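Local coordinates for protein phytase (Citrobacter braakii, PDB 3ZHC) that belongs to branch 2 of the histidine phosphatase superfamily and is built round a mixed beta sheet with helices packed against it, at residues P145-V150 against N308-K313; S287-L292 against A329-A334; M295-L300 against S416-I421; L335-S340 against V396-I401. The protein carries 2 engineered substitutions. All blocks are in the same frame, centred on the assembly; numbering follows the deposited sequence.

In the fold
The first segment in the chain, 145-150, lies in the loop between strand 134-135 and helix 159-169. Interaction 1 closes a long excursion from it to the hairpin at 308-313. Helix 282-301 is reached before that closure and starts two more contacts. Its residues 287-292 meet helix 325-335 in interaction 2, and its residues 295-300 wait for helix 414-424 in interaction 3. Interactions 1, 2 and 3 therefore all cross one another. Interaction 4 opens after interactions 1 and 2 have closed. It joins the loop after helix 325-335 to the end of strand 394-398 and is nested inside interaction 3. Leu400 then touches Phe417 and Leu420 of helix 414-424, linking interactions 4 and 3.

Interaction 1: residues P145-V150 against N308-K313; sequences PLFNPV and NRYGIK
Leu146 packs against the polar ends of Arg309 and Tyr310 in a buried loop-to-hairpin contact beside strand 105-109. Residues 145-147 belong to the loop before helix 159-169. Arg309 and Tyr310 sit in the turn between strands 305-307 and 312-314, where Gly311 and Ile312 both face Glu307 in a G1 beta bulge. No hydrogen bond joins the two segments directly. Leu146 CB lies 3.4 Å from Arg309 NH2. Leu146 CD2 reaches Tyr310 OH at 3.4 Å and the ring carbon CZ at 4.2 Å. The leucine CG stands opposite its own backbone N (chi1 180°), which carries CD2 out to the tyrosine. Pro145 and Arg309 run past each other in opposite directions, with Pro145 CD 3.9 Å from Arg309 NH1. Arg309 CB lies 4.3 Å above the plane of the Tyr310 ring, toward the rim. Both polar ends turn to Asp144, which lies just before segment 145-150. Asp144 OD1 forms a salt bridge with Arg309 NH2 and also bonds to Leu146 N. Asp144 OD2 is hydrogen-bonded to Tyr310 OH. The carboxylate thus joins the hairpin to the loop, while the leucine supplies apolar cover next to the charged group.

Interaction 2: residues S287-L292 against A329-A334; sequences SRATPL and ANLSGA
Ala289 CB points into helix 325-335 and is met there by three residues. It touches Asn330 O at 3.6 Å, Leu331 CD2 at 4.0 Å and Ala334 CB at 4.0 Å. The small methyl group lets the helices come close, with segment axes 8.3 Å apart and crossing at -101°. Nearly perpendicular helices share only a short patch, and the alanine lies at its middle. On one side of it Arg288 and Asn330 cross obliquely. Asn330 OD1 comes to 3.3 Å from Arg288 CB, and Asn330 CG lies 3.6 Å from the same atom. The arginine chain runs extended from CG to NE past the amide and carries the guanidinium away from the contact. The guanidinium and amide planes end up 35° apart. With CG anti to the carbonyl carbon (chi1 -58°), Asn330 brings its amide over the start of the arginine chain. Asn330 ND2 bonds to Gln279, and Arg288 NH1 makes a weak bond to the same side chain. A water lies 2.7 Å from Asn330 OD1 and probably bridges it to Arg288 O, where the bond is weak. Further along helix 282-301, Leu292 CB approaches Leu331 CD2. Around this patch, Gln279 of helix 260-280 meets both polar side chains. Leu331 also packs on Leu293 and Ile296, and Ile296 in turn rests on strand 28-38.

Interaction 3: residues M295-L300 against S416-I421; sequences MIDTAL and SFSRLI
The Phe417 ring meets Ile296 at its edge, where Ile296 CG2 lies near the ring plane, 3.9 Å from Phe417 CZ. Leu300 CD2 lies 3.7 Å from Phe417 CE2, meeting the ring obliquely. Both aliphatic side chains run about perpendicular to the phenylalanine side chain. The second flat group is the Asp297 carboxylate. Ser418 OG donates a hydrogen bond to Asp297 OD1 at 2.9 Å, and OD1 takes it on its syn lone pair, the side of the other oxygen. An extended first torsion (chi1 -169°) carries the carboxylate across to the serine. Two helices meet here, 282-301 and 414-424, with segment directions 154° apart, so they pack close to antiparallel. Their segment axes are 10.3 Å apart, and the phenylalanine ring lies among the side chains between them. Ile421 slides past Asp297 in the opposite direction, with Ile421 CD1 3.7 Å from Asp297 CB. The buried carboxylate has its main charge partner in Lys422, which forms a salt bridge with OD2 and also bonds to Ser418 OG. That lysine probably favours the ionised form of Asp297. Ile296 and Leu300 also rest on Val34 of strand 28-38.

Interaction 4: residues L335-S340 against V396-I401; sequences LDLNWS and VDLKLI. Unlike the reference sequence in segment 335-340: Asn338 (reference Lys).
Leu337 and Leu400 form the tight part of a contact between the loop that follows helix 325-335 and the end of strand 394-398. The strand belongs to the mixed sheet of the histidine phosphatase fold and pairs with strand 366-375. The loop passes it in nearly the opposite direction, 153° apart, without a direct hydrogen bond. Leu337 CD1 presses on Leu400 CD2 at 3.3 Å, closer than usual for two carbons. The Leu337 chi2 of 21° is far from a staggered value, which fits this crowding. Leu400 CD2 also reaches Leu335 CB at 3.8 Å, so one methyl serves two loop residues. Further along, Leu398 comes up to the six-membered ring of Trp339. Leu398 CD2 lies 3.7 Å from Trp339 CE3, with CD1 beside the same atom. Trp339 CG sits between the backbone N and the carbonyl carbon (chi1 70°), which turns the indole toward the strand. The indole NE1 is tied to Asn347 O, and the ring also meets Phe373. The other side is looser and hydrated. There Asn338, where the reference sequence has lysine, starts away from the strand, and its OD1 is weakly bonded to Arg280. The second subunit comes up here too, and its Gln61 bonds to Lys399 N. One water accepts from Asn338 N and lies 3.0 Å from Lys399 O. A second water donates to Asp336 O at 2.7 Å and accepts from Ile401 N at 3.2 Å.

Interaction 1: residues P145-V150 against N308-K313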
loop_
_atom_site.group_PDB
_atom_site.type_symbol
_atom_site.label_atom_id
_atom_site.label_comp_id
_atom_site.label_asym_id
_atom_site.label_seq_id
_atom_site.Cartn_x
_atom_site.Cartn_y
_atom_site.Cartn_z
ATOM N N PRO B 145 11.574 -31.774 -5.138
ATOM C CA PRO B 145 10.109 -31.537 -5.009
ATOM C C PRO B 145 9.646 -30.723 -3.779
ATOM O O PRO B 145 8.528 -30.225 -3.784
ATOM C CB PRO B 145 9.524 -32.966 -4.961
ATOM C CG PRO B 145 10.633 -33.814 -4.509
ATOM C CD PRO B 145 11.892 -33.210 -5.021
ATOM N N LEU B 146 10.487 -30.598 -2.746
ATOM C CA LEU B 146 10.181 -29.728 -1.584
ATOM C C LEU B 146 9.944 -28.287 -2.015
ATOM O O LEU B 146 9.097 -27.601 -1.453
ATOM C CB LEU B 146 11.315 -29.763 -0.545
ATOM C CG LEU B 146 11.177 -28.920 0.734
ATOM C CD1 LEU B 146 10.003 -29.421 1.554
ATOM C CD2 LEU B 146 12.463 -28.936 1.558
ATOM N N PHE B 147 10.711 -27.851 -3.020
ATOM C CA PHE B 147 10.632 -26.500 -3.568
ATOM C C PHE B 147 9.736 -26.390 -4.802
ATOM O O PHE B 147 9.240 -25.312 -5.083
ATOM C CB PHE B 147 12.045 -26.002 -3.892
ATOM C CG PHE B 147 12.954 -26.008 -2.703
ATOM C CD1 PHE B 147 13.000 -24.911 -1.839
ATOM C CD2 PHE B 147 13.762 -27.124 -2.426
ATOM C CE1 PHE B 147 13.856 -24.916 -0.704
ATOM C CE2 PHE B 147 14.612 -27.141 -1.304
ATOM C CZ PHE B 147 14.657 -26.026 -0.441
ATOM N N ASN B 148 9.538 -27.506 -5.532
ATOM C CA ASN B 148 8.737 -27.531 -6.775
ATOM C C ASN B 148 7.898 -28.831 -6.903
ATOM O O ASN B 148 8.196 -29.680 -7.758
ATOM C CB ASN B 148 9.659 -27.398 -8.020
ATOM C CG ASN B 148 10.542 -26.160 -7.991
ATOM O OD1 ASN B 148 10.058 -25.024 -8.150
ATOM N ND2 ASN B 148 11.885 -26.372 -7.799
ATOM N N PRO B 149 6.854 -28.993 -6.064
ATOM C CA PRO B 149 6.071 -30.241 -6.086
ATOM C C PRO B 149 5.203 -30.461 -7.342
ATOM O O PRO B 149 4.942 -31.602 -7.689
ATOM C CB PRO B 149 5.186 -30.111 -4.842
ATOM C CG PRO B 149 5.051 -28.694 -4.641
ATOM C CD PRO B 149 6.336 -28.067 -5.051
ATOM N N VAL B 150 4.786 -29.391 -8.023
ATOM C CA VAL B 150 3.898 -29.541 -9.208
ATOM C C VAL B 150 4.629 -30.224 -10.442
ATOM O O VAL B 150 3.992 -30.523 -11.447
ATOM C CB VAL B 150 3.174 -28.202 -9.580
ATOM C CG1 VAL B 150 1.994 -28.463 -10.474
ATOM C CG2 VAL B 150 2.696 -27.483 -8.328
ATOM N N ASN B 308 13.760 -38.260 6.218
ATOM C CA ASN B 308 14.151 -39.389 5.368
ATOM C C ASN B 308 14.947 -39.028 4.098
ATOM O O ASN B 308 15.830 -39.795 3.696
ATOM C CB ASN B 308 12.888 -40.201 4.975
ATOM C CG ASN B 308 11.972 -40.518 6.196
ATOM O OD1 ASN B 308 12.425 -41.076 7.209
ATOM N ND2 ASN B 308 10.683 -40.147 6.089
ATOM N N ARG B 309 14.640 -37.876 3.474
ATOM C CA ARG B 309 15.290 -37.479 2.163
ATOM C C ARG B 309 16.655 -36.813 2.282
ATOM O O ARG B 309 17.468 -36.925 1.361
ATOM C CB ARG B 309 14.364 -36.582 1.334
ATOM C CG ARG B 309 13.004 -37.191 1.098
ATOM C CD ARG B 309 12.200 -36.462 0.040
ATOM N NE ARG B 309 12.179 -35.024 0.261
ATOM C CZ ARG B 309 12.738 -34.083 -0.518
ATOM N NH1 ARG B 309 13.400 -34.364 -1.660
ATOM N NH2 ARG B 309 12.620 -32.824 -0.146
ATOM N N TYR B 310 16.891 -36.116 3.401
ATOM C CA TYR B 310 18.178 -35.446 3.687
ATOM C C TYR B 310 18.988 -36.127 4.817
ATOM O O TYR B 310 20.200 -35.980 4.863
ATOM C CB TYR B 310 17.945 -33.961 4.041
ATOM C CG TYR B 310 17.097 -33.221 3.020
ATOM C CD1 TYR B 310 17.642 -32.771 1.817
ATOM C CD2 TYR B 310 15.738 -32.977 3.258
ATOM C CE1 TYR B 310 16.840 -32.080 0.857
ATOM C CE2 TYR B 310 14.932 -32.296 2.317
ATOM C CZ TYR B 310 15.486 -31.854 1.129
ATOM O OH TYR B 310 14.701 -31.201 0.239
ATOM N N GLY B 311 18.319 -36.863 5.713
ATOM C CA GLY B 311 18.990 -37.519 6.853
ATOM C C GLY B 311 19.247 -36.546 8.000
ATOM O O GLY B 311 20.330 -36.554 8.591
ATOM N N ILE B 312 18.249 -35.707 8.302
ATOM C CA ILE B 312 18.321 -34.738 9.390
ATOM C C ILE B 312 17.535 -35.298 10.556
ATOM O O ILE B 312 16.406 -35.732 10.385
ATOM C CB ILE B 312 17.762 -33.338 8.969
ATOM C CG1 ILE B 312 18.646 -32.717 7.878
ATOM C CG2 ILE B 312 17.664 -32.394 10.166
ATOM C CD1 ILE B 312 18.117 -31.423 7.318
ATOM N N LYS B 313 18.137 -35.291 11.743
ATOM C CA LYS B 313 17.463 -35.753 12.945
ATOM C C LYS B 313 16.717 -34.579 13.543
ATOM O O LYS B 313 17.320 -33.725 14.195
ATOM C CB LYS B 313 18.459 -36.344 13.951
ATOM C CG LYS B 313 19.186 -37.634 13.448
ATOM C CD LYS B 313 18.236 -38.838 13.330
ATOM C CE LYS B 313 19.002 -40.150 13.038
ATOM N NZ LYS B 313 18.056 -41.307 12.810
#

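Interaction 2: residues S287-L292 against A329-A334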
loop_
_atom_site.group_PDB
_atom_site.type_symbol
_atom_site.label_atom_id
_atom_site.label_comp_id
_atom_site.label_asym_id
_atom_site.label_seq_id
_atom_site.Cartn_x
_atom_site.Cartn_y
_atom_site.Cartn_z
ATOM N N SER B 287 -1.015 -25.957 -3.405
ATOM C CA SER B 287 -0.271 -27.103 -3.964
ATOM C C SER B 287 1.247 -26.933 -3.821
ATOM O O SER B 287 1.927 -27.830 -3.340
ATOM C CB SER B 287 -0.623 -27.282 -5.434
ATOM O OG SER B 287 -2.035 -27.478 -5.596
ATOM N N ARG B 288 1.753 -25.765 -4.242
ATOM C CA ARG B 288 3.211 -25.489 -4.258
ATOM C C ARG B 288 3.842 -25.366 -2.878
ATOM O O ARG B 288 4.969 -25.776 -2.694
ATOM C CB ARG B 288 3.541 -24.241 -5.108
ATOM C CG ARG B 288 3.589 -24.499 -6.576
ATOM C CD ARG B 288 3.826 -23.215 -7.376
ATOM N NE ARG B 288 4.073 -23.479 -8.816
ATOM C CZ ARG B 288 3.972 -22.570 -9.818
ATOM N NH1 ARG B 288 3.619 -21.289 -9.578
ATOM N NH2 ARG B 288 4.228 -22.951 -11.084
ATOM N N ALA B 289 3.104 -24.796 -1.918
ATOM C CA ALA B 289 3.601 -24.628 -0.533
ATOM C C ALA B 289 3.478 -25.874 0.344
ATOM O O ALA B 289 4.038 -25.880 1.436
ATOM C CB ALA B 289 2.883 -23.447 0.160
ATOM N N THR B 290 2.764 -26.921 -0.114
ATOM C CA THR B 290 2.450 -28.112 0.753
ATOM C C THR B 290 3.691 -28.814 1.395
ATOM O O THR B 290 3.710 -28.989 2.638
ATOM C CB THR B 290 1.476 -29.147 0.029
ATOM O OG1 THR B 290 0.161 -28.576 -0.052
ATOM C CG2 THR B 290 1.389 -30.473 0.774
ATOM N N PRO B 291 4.710 -29.203 0.579
ATOM C CA PRO B 291 5.920 -29.816 1.156
ATOM C C PRO B 291 6.618 -28.943 2.206
ATOM O O PRO B 291 7.002 -29.454 3.242
ATOM C CB PRO B 291 6.818 -30.013 -0.058
ATOM C CG PRO B 291 5.923 -30.110 -1.168
ATOM C CD PRO B 291 4.787 -29.195 -0.889
ATOM N N LEU B 292 6.764 -27.648 1.937
ATOM C CA LEU B 292 7.389 -26.720 2.909
ATOM C C LEU B 292 6.528 -26.566 4.180
ATOM O O LEU B 292 7.064 -26.581 5.292
ATOM C CB LEU B 292 7.717 -25.357 2.272
ATOM C CG LEU B 292 9.016 -25.339 1.453
ATOM C CD1 LEU B 292 9.073 -24.126 0.521
ATOM C CD2 LEU B 292 10.253 -25.374 2.375
ATOM N N ALA B 329 6.336 -16.476 -1.703
ATOM C CA ALA B 329 5.025 -16.065 -2.210
ATOM C C ALA B 329 3.974 -17.199 -2.044
ATOM O O ALA B 329 2.850 -16.913 -1.688
ATOM C CB ALA B 329 5.120 -15.608 -3.641
ATOM N N ASN B 330 4.366 -18.465 -2.303
ATOM C CA ASN B 330 3.462 -19.640 -2.098
ATOM C C ASN B 330 3.053 -19.759 -0.640
ATOM O O ASN B 330 1.892 -19.998 -0.334
ATOM C CB ASN B 330 4.101 -20.970 -2.507
ATOM C CG ASN B 330 4.558 -21.016 -3.964
ATOM O OD1 ASN B 330 5.502 -21.737 -4.283
ATOM N ND2 ASN B 330 3.904 -20.254 -4.839
ATOM N N LEU B 331 4.028 -19.608 0.258
ATOM C CA LEU B 331 3.768 -19.653 1.702
ATOM C C LEU B 331 2.881 -18.486 2.105
ATOM O O LEU B 331 1.927 -18.665 2.851
ATOM C CB LEU B 331 5.079 -19.678 2.517
ATOM C CG LEU B 331 5.833 -21.015 2.467
ATOM C CD1 LEU B 331 7.272 -20.864 2.970
ATOM C CD2 LEU B 331 5.087 -22.108 3.242
ATOM N N SER B 332 3.188 -17.302 1.604
ATOM C CA SER B 332 2.379 -16.095 1.871
ATOM C C SER B 332 0.908 -16.280 1.454
ATOM O O SER B 332 -0.012 -15.991 2.231
ATOM C CB SER B 332 2.990 -14.914 1.148
ATOM O OG SER B 332 2.175 -13.788 1.205
ATOM N N GLY B 333 0.697 -16.769 0.234
ATOM C CA GLY B 333 -0.659 -16.984 -0.290
ATOM C C GLY B 333 -1.439 -18.110 0.389
ATOM O O GLY B 333 -2.618 -17.976 0.617
ATOM N N ALA B 334 -0.749 -19.220 0.694
ATOM C CA ALA B 334 -1.358 -20.390 1.357
ATOM C C ALA B 334 -1.789 -20.064 2.795
ATOM O O ALA B 334 -2.891 -20.408 3.199
ATOM C CB ALA B 334 -0.404 -21.569 1.346
HETATM O O HOH W 1 6.652 -23.293 -2.444
#

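Interaction 3: residues M295-L300 against S416-I421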
loop_
_atom_site.group_PDB
_atom_site.type_symbol
_atom_site.label_atom_id
_atom_site.label_comp_id
_atom_site.label_asym_id
_atom_site.label_seq_id
_atom_site.Cartn_x
_atom_site.Cartn_y
_atom_site.Cartn_z
ATOM N N MET B 295 7.007 -29.760 6.209
ATOM C CA MET B 295 8.336 -29.669 6.859
ATOM C C MET B 295 8.284 -28.734 8.056
ATOM O O MET B 295 8.728 -29.097 9.139
ATOM C CB MET B 295 9.398 -29.175 5.855
ATOM C CG MET B 295 10.881 -29.140 6.376
ATOM S SD MET B 295 11.547 -30.778 6.819
ATOM C CE MET B 295 11.662 -31.531 5.199
ATOM N N ILE B 296 7.734 -27.528 7.854
ATOM C CA ILE B 296 7.603 -26.518 8.934
ATOM C C ILE B 296 6.811 -27.080 10.110
ATOM O O ILE B 296 7.200 -26.900 11.276
ATOM C CB ILE B 296 6.911 -25.225 8.430
ATOM C CG1 ILE B 296 7.804 -24.453 7.457
ATOM C CG2 ILE B 296 6.536 -24.299 9.602
ATOM C CD1 ILE B 296 7.023 -23.534 6.530
ATOM N N ASP B 297 5.701 -27.768 9.787
ATOM C CA ASP B 297 4.801 -28.334 10.780
ATOM C C ASP B 297 5.510 -29.446 11.592
ATOM O O ASP B 297 5.538 -29.392 12.830
ATOM C CB ASP B 297 3.523 -28.854 10.096
ATOM C CG ASP B 297 2.432 -29.209 11.066
ATOM O OD1 ASP B 297 2.402 -28.680 12.204
ATOM O OD2 ASP B 297 1.583 -30.027 10.684
ATOM N N THR B 298 6.079 -30.430 10.880
ATOM C CA THR B 298 6.868 -31.512 11.493
ATOM C C THR B 298 7.984 -30.968 12.406
ATOM O O THR B 298 8.142 -31.427 13.541
ATOM C CB THR B 298 7.525 -32.424 10.428
ATOM O OG1 THR B 298 6.516 -33.007 9.593
ATOM C CG2 THR B 298 8.345 -33.536 11.086
ATOM N N ALA B 299 8.738 -29.987 11.896
ATOM C CA ALA B 299 9.875 -29.406 12.636
ATOM C C ALA B 299 9.459 -28.704 13.933
ATOM O O ALA B 299 10.190 -28.743 14.909
ATOM C CB ALA B 299 10.669 -28.447 11.739
ATOM N N LEU B 300 8.287 -28.071 13.922
ATOM C CA LEU B 300 7.732 -27.396 15.110
ATOM C C LEU B 300 7.010 -28.354 16.090
ATOM O O LEU B 300 7.004 -28.097 17.293
ATOM C CB LEU B 300 6.798 -26.241 14.688
ATOM C CG LEU B 300 7.414 -24.831 14.543
ATOM C CD1 LEU B 300 8.854 -24.834 14.065
ATOM C CD2 LEU B 300 6.535 -23.946 13.639
ATOM N N SER B 416 -3.414 -24.848 16.905
ATOM C CA SER B 416 -4.128 -23.949 15.957
ATOM C C SER B 416 -3.283 -23.706 14.705
ATOM O O SER B 416 -3.814 -23.661 13.594
ATOM C CB SER B 416 -4.488 -22.586 16.585
ATOM O OG SER B 416 -5.602 -22.672 17.430
ATOM N N PHE B 417 -1.964 -23.537 14.903
ATOM C CA PHE B 417 -1.026 -23.377 13.794
ATOM C C PHE B 417 -1.012 -24.640 12.938
ATOM O O PHE B 417 -1.172 -24.562 11.718
ATOM C CB PHE B 417 0.402 -23.047 14.294
ATOM C CG PHE B 417 1.415 -22.916 13.185
ATOM C CD1 PHE B 417 1.435 -21.771 12.378
ATOM C CD2 PHE B 417 2.344 -23.934 12.936
ATOM C CE1 PHE B 417 2.374 -21.634 11.328
ATOM C CE2 PHE B 417 3.287 -23.808 11.892
ATOM C CZ PHE B 417 3.297 -22.651 11.087
ATOM N N SER B 418 -0.829 -25.793 13.589
ATOM C CA SER B 418 -0.796 -27.093 12.896
ATOM C C SER B 418 -2.113 -27.405 12.161
ATOM O O SER B 418 -2.091 -27.905 11.051
ATOM C CB SER B 418 -0.470 -28.218 13.877
ATOM O OG SER B 418 -0.253 -29.432 13.197
ATOM N N ARG B 419 -3.247 -27.100 12.795
ATOM C CA ARG B 419 -4.574 -27.355 12.185
ATOM C C ARG B 419 -4.863 -26.451 10.974
ATOM O O ARG B 419 -5.563 -26.862 10.061
ATOM C CB ARG B 419 -5.706 -27.293 13.250
ATOM C CG ARG B 419 -5.791 -28.616 14.081
ATOM C CD ARG B 419 -6.887 -28.608 15.206
ATOM N NE ARG B 419 -8.140 -27.940 14.778
ATOM C CZ ARG B 419 -8.517 -26.679 15.092
ATOM N NH1 ARG B 419 -7.759 -25.873 15.875
ATOM N NH2 ARG B 419 -9.681 -26.216 14.622
ATOM N N LEU B 420 -4.319 -25.235 10.983
ATOM C CA LEU B 420 -4.406 -24.326 9.819
ATOM C C LEU B 420 -3.636 -24.905 8.634
ATOM O O LEU B 420 -4.079 -24.789 7.490
ATOM C CB LEU B 420 -3.867 -22.952 10.178
ATOM C CG LEU B 420 -3.989 -21.822 9.172
ATOM C CD1 LEU B 420 -5.434 -21.604 8.728
ATOM C CD2 LEU B 420 -3.433 -20.572 9.799
ATOM N N ILE B 421 -2.482 -25.530 8.928
ATOM C CA ILE B 421 -1.671 -26.220 7.922
ATOM C C ILE B 421 -2.426 -27.427 7.336
ATOM O O ILE B 421 -2.335 -27.679 6.141
ATOM C CB ILE B 421 -0.247 -26.623 8.484
ATOM C CG1 ILE B 421 0.613 -25.364 8.649
ATOM C CG2 ILE B 421 0.456 -27.632 7.588
ATOM C CD1 ILE B 421 2.016 -25.616 9.139
#

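Interaction 4: residues L335-S340 against V396-I401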
loop_
_atom_site.group_PDB
_atom_site.type_symbol
_atom_site.label_atom_id
_atom_site.label_comp_id
_atom_site.label_asym_id
_atom_site.label_seq_id
_atom_site.Cartn_x
_atom_site.Cartn_y
_atom_site.Cartn_z
ATOM N N LEU B 335 -0.904 -19.401 3.542
ATOM C CA LEU B 335 -1.171 -18.985 4.940
ATOM C C LEU B 335 -1.962 -17.662 5.056
ATOM O O LEU B 335 -2.322 -17.258 6.147
ATOM C CB LEU B 335 0.152 -18.873 5.725
ATOM C CG LEU B 335 0.935 -20.157 5.974
ATOM C CD1 LEU B 335 2.276 -19.828 6.559
ATOM C CD2 LEU B 335 0.182 -21.093 6.909
ATOM N N ASP B 336 -2.222 -17.015 3.924
ATOM C CA ASP B 336 -2.926 -15.736 3.845
ATOM C C ASP B 336 -2.169 -14.604 4.624
ATOM O O ASP B 336 -2.783 -13.784 5.350
ATOM C CB ASP B 336 -4.417 -15.884 4.287
ATOM C CG ASP B 336 -5.348 -14.800 3.653
ATOM O OD1 ASP B 336 -4.875 -13.959 2.852
ATOM O OD2 ASP B 336 -6.561 -14.796 3.957
ATOM N N LEU B 337 -0.845 -14.584 4.447
ATOM C CA LEU B 337 0.033 -13.584 5.035
ATOM C C LEU B 337 0.185 -12.458 4.060
ATOM O O LEU B 337 0.610 -12.681 2.909
ATOM C CB LEU B 337 1.422 -14.178 5.349
ATOM C CG LEU B 337 1.666 -14.915 6.675
ATOM C CD1 LEU B 337 0.396 -15.415 7.347
ATOM C CD2 LEU B 337 2.663 -16.052 6.456
ATOM N N ASN B 338 -0.162 -11.243 4.505
ATOM C CA ASN B 338 -0.039 -10.037 3.709
ATOM C C ASN B 338 0.926 -9.102 4.402
ATOM O O ASN B 338 0.890 -8.972 5.636
ATOM C CB ASN B 338 -1.393 -9.372 3.530
ATOM C CG ASN B 338 -2.398 -10.281 2.847
ATOM O OD1 ASN B 338 -2.294 -10.557 1.631
ATOM N ND2 ASN B 338 -3.397 -10.760 3.622
ATOM N N TRP B 339 1.800 -8.463 3.622
ATOM C CA TRP B 339 2.771 -7.528 4.175
ATOM C C TRP B 339 3.359 -6.541 3.167
ATOM O O TRP B 339 3.216 -6.692 1.935
ATOM C CB TRP B 339 3.937 -8.311 4.853
ATOM C CG TRP B 339 4.868 -9.062 3.903
ATOM C CD1 TRP B 339 5.813 -8.516 3.066
ATOM C CD2 TRP B 339 4.949 -10.477 3.713
ATOM N NE1 TRP B 339 6.458 -9.495 2.377
ATOM C CE2 TRP B 339 5.955 -10.711 2.748
ATOM C CE3 TRP B 339 4.268 -11.575 4.264
ATOM C CZ2 TRP B 339 6.298 -11.987 2.320
ATOM C CZ3 TRP B 339 4.610 -12.855 3.835
ATOM C CH2 TRP B 339 5.618 -13.049 2.872
ATOM N N SER B 340 4.015 -5.539 3.727
ATOM C CA SER B 340 4.850 -4.580 2.998
ATOM C C SER B 340 6.075 -4.398 3.887
ATOM O O SER B 340 5.936 -4.369 5.123
ATOM C CB SER B 340 4.132 -3.259 2.784
ATOM O OG SER B 340 4.897 -2.369 1.984
ATOM N N VAL B 396 9.242 -7.449 10.320
ATOM C CA VAL B 396 7.825 -7.149 10.242
ATOM C C VAL B 396 7.063 -8.292 10.903
ATOM O O VAL B 396 7.241 -9.456 10.534
ATOM C CB VAL B 396 7.349 -6.972 8.776
ATOM C CG1 VAL B 396 5.825 -6.889 8.702
ATOM C CG2 VAL B 396 7.981 -5.729 8.150
ATOM N N ASP B 397 6.218 -7.947 11.882
ATOM C CA ASP B 397 5.406 -8.915 12.607
ATOM C C ASP B 397 4.248 -9.339 11.705
ATOM O O ASP B 397 3.429 -8.504 11.321
ATOM C CB ASP B 397 4.889 -8.305 13.928
ATOM C CG ASP B 397 4.369 -9.361 14.923
ATOM O OD1 ASP B 397 4.129 -10.574 14.534
ATOM O OD2 ASP B 397 4.198 -8.973 16.119
ATOM N N LEU B 398 4.196 -10.630 11.364
ATOM C CA LEU B 398 3.134 -11.176 10.512
ATOM C C LEU B 398 1.996 -11.724 11.388
ATOM O O LEU B 398 2.241 -12.225 12.515
ATOM C CB LEU B 398 3.675 -12.248 9.568
ATOM C CG LEU B 398 4.850 -11.802 8.677
ATOM C CD1 LEU B 398 5.259 -12.927 7.804
ATOM C CD2 LEU B 398 4.508 -10.566 7.822
ATOM N N LYS B 399 0.766 -11.629 10.855
ATOM C CA LYS B 399 -0.444 -12.039 11.564
ATOM C C LYS B 399 -1.144 -13.214 10.852
ATOM O O LYS B 399 -1.594 -13.076 9.695
ATOM C CB LYS B 399 -1.409 -10.854 11.686
ATOM C CG LYS B 399 -0.783 -9.539 12.235
ATOM C CD LYS B 399 -0.146 -9.701 13.610
ATOM C CE LYS B 399 0.490 -8.377 14.083
ATOM N NZ LYS B 399 1.153 -8.495 15.425
ATOM N N LEU B 400 -1.226 -14.362 11.544
ATOM C CA LEU B 400 -1.945 -15.539 11.065
ATOM C C LEU B 400 -3.337 -15.409 11.673
ATOM O O LEU B 400 -3.619 -15.978 12.729
ATOM C CB LEU B 400 -1.265 -16.856 11.483
ATOM C CG LEU B 400 -0.190 -17.429 10.588
ATOM C CD1 LEU B 400 0.488 -18.601 11.274
ATOM C CD2 LEU B 400 -0.798 -17.859 9.262
ATOM N N ILE B 401 -4.197 -14.654 10.986
ATOM C CA ILE B 401 -5.563 -14.324 11.463
ATOM C C ILE B 401 -6.507 -15.554 11.574
ATOM O O ILE B 401 -7.327 -15.629 12.501
ATOM C CB ILE B 401 -6.222 -13.248 10.558
ATOM C CG1 ILE B 401 -5.429 -11.933 10.596
ATOM C CG2 ILE B 401 -7.661 -12.974 10.983
ATOM C CD1 ILE B 401 -5.893 -10.942 9.571
HETATM O O HOH W 2 -3.845 -13.934 7.848
HETATM O O HOH W 3 -0.832 -11.037 7.578
#